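Local coordinates for sulfur carrier protein CysO (Mycobacterium tuberculosis, PDB 3DWG) that probably serves, once thiocarboxylated at its C-terminus, as the sulfur donor for CysM-dependent cysteine biosynthesis, at residues 3-8 and 82-87. Sequence-based numbering, arbitrary orientation.
Sequences VTVSIP and DSVTIL
Val-3 opens the contact by setting its CB 3.3 Å from Asp-82 O, while chi1 of -51° turns its CG1 beside the backbone N and leaves CG2 between N and the carbonyl carbon, where it meets CG2 of Val-84. Asp-82 itself turns its carboxylate away, to Ala-79 N and Asn-64. At Thr-4 the two strands begin to zip together in parallel: its N donates to Asp-82 O, and its O accepts Val-84 N at 2.9 Å. Water 1 links Thr-4 OG1 to Asp-82 O, giving that carbonyl a second donor. Val-5 shares its face of the sheet with Val-84; the two side chains lie alongside each other, pointing the same way. With CG1 anti to the backbone N (chi1 -174°), Val-5 places this methyl 3.8 Å from Ile-86 CD1. Its CA sends a C-H toward Val-84 O, the same oxygen that accepts Ser-6 N at 2.8 Å. Ser-6 O then takes Ile-86 N, a longer bond of 3.2 Å, and its hydroxyl joins water 2, which donates to Ile-86 O. Past the strand end, Ile-7 brings only CD1 near Ile-86. Pro-8, lacking an N-H, lays its ring against Ile-86: Pro-8 CD lies 3.2 Å from Ile-86 O and packs on Ile-86 CB. These are the neighbouring parallel central strands of the ubiquitin-like beta-grasp fold, first and last in the chain; Val-31 of helix 28-38 packs on Val-3 and Val-5. The chemistry is thus two-sided: valines and Ile-86 build a hydrophobic face, while Thr-4 and Ser-6 on the other engage water, and water 2 supplies Ile-86 O with a donor where proline cannot continue the ladder.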
# COMPACT_ATOMS: atom_id res chain seq x y z
N VAL C 3 -1.07 -37.90 10.47
CA VAL C 3 -0.91 -36.54 9.97
C VAL C 3 -1.25 -36.52 8.50
O VAL C 3 -1.21 -37.55 7.82
CB VAL C 3 0.52 -35.97 10.19
CG1 VAL C 3 0.94 -36.16 11.65
CG2 VAL C 3 1.52 -36.60 9.28
N THR C 4 -1.57 -35.33 8.01
CA THR C 4 -1.89 -35.17 6.62
C THR C 4 -0.71 -34.46 5.94
O THR C 4 -0.34 -33.38 6.39
CB THR C 4 -3.17 -34.33 6.42
OG1 THR C 4 -4.27 -34.95 7.14
CG2 THR C 4 -3.49 -34.29 4.95
N VAL C 5 -0.18 -35.06 4.89
CA VAL C 5 1.02 -34.56 4.20
C VAL C 5 0.67 -34.02 2.80
O VAL C 5 0.11 -34.77 1.97
CB VAL C 5 2.13 -35.65 4.00
CG1 VAL C 5 3.41 -34.99 3.39
CG2 VAL C 5 2.47 -36.35 5.35
N SER C 6 1.00 -32.76 2.54
CA SER C 6 0.74 -32.18 1.22
C SER C 6 1.96 -32.43 0.35
O SER C 6 3.11 -32.01 0.68
CB SER C 6 0.43 -30.68 1.34
OG SER C 6 0.62 -29.96 0.13
N ILE C 7 1.70 -33.04 -0.81
CA ILE C 7 2.73 -33.44 -1.70
C ILE C 7 2.75 -32.50 -2.93
O ILE C 7 1.75 -32.40 -3.65
CB ILE C 7 2.48 -34.92 -2.19
CG1 ILE C 7 2.24 -35.87 -0.99
CG2 ILE C 7 3.57 -35.30 -3.14
CD1 ILE C 7 3.50 -36.12 -0.15
N PRO C 8 3.88 -31.84 -3.16
CA PRO C 8 3.95 -30.91 -4.29
C PRO C 8 3.94 -31.69 -5.59
O PRO C 8 4.24 -32.89 -5.65
CB PRO C 8 5.29 -30.18 -4.09
CG PRO C 8 6.16 -31.26 -3.37
CD PRO C 8 5.17 -31.91 -2.43
N ASP C 82 -1.76 -33.16 13.03
CA ASP C 82 -0.90 -32.12 12.44
C ASP C 82 -0.91 -32.19 10.91
O ASP C 82 -1.24 -33.23 10.33
CB ASP C 82 0.56 -32.22 12.90
CG ASP C 82 0.78 -31.78 14.31
OD1 ASP C 82 -0.11 -31.22 14.99
OD2 ASP C 82 1.94 -31.94 14.74
N SER C 83 -0.58 -31.06 10.27
CA SER C 83 -0.41 -30.99 8.82
C SER C 83 1.08 -30.87 8.59
O SER C 83 1.79 -30.14 9.33
CB SER C 83 -1.00 -29.68 8.27
OG SER C 83 -0.31 -28.55 8.82
N VAL C 84 1.52 -31.56 7.57
CA VAL C 84 2.88 -31.43 7.09
C VAL C 84 2.86 -30.98 5.63
O VAL C 84 2.13 -31.58 4.80
CB VAL C 84 3.69 -32.79 7.21
CG1 VAL C 84 5.03 -32.65 6.56
CG2 VAL C 84 3.82 -33.18 8.69
N THR C 85 3.60 -29.90 5.31
CA THR C 85 3.60 -29.34 3.95
C THR C 85 5.00 -29.42 3.35
O THR C 85 5.95 -28.94 3.96
CB THR C 85 3.19 -27.85 4.03
OG1 THR C 85 1.94 -27.74 4.74
CG2 THR C 85 3.10 -27.23 2.61
N ILE C 86 5.14 -30.00 2.17
CA ILE C 86 6.41 -30.10 1.50
C ILE C 86 6.38 -29.22 0.24
O ILE C 86 5.47 -29.37 -0.58
CB ILE C 86 6.66 -31.62 1.07
CG1 ILE C 86 6.62 -32.48 2.35
CG2 ILE C 86 7.94 -31.76 0.32
CD1 ILE C 86 6.77 -33.96 2.01
N LEU C 87 7.38 -28.37 0.09
CA LEU C 87 7.38 -27.46 -1.10
C LEU C 87 8.83 -27.31 -1.60
O LEU C 87 9.76 -27.22 -0.78
CB LEU C 87 6.91 -26.05 -0.69
CG LEU C 87 5.45 -25.93 -0.29
CD1 LEU C 87 5.14 -24.60 0.33
CD2 LEU C 87 4.57 -26.18 -1.56
O HOH W 1 -4.05 -34.42 9.75
O HOH W 2 2.84 -29.14 -1.34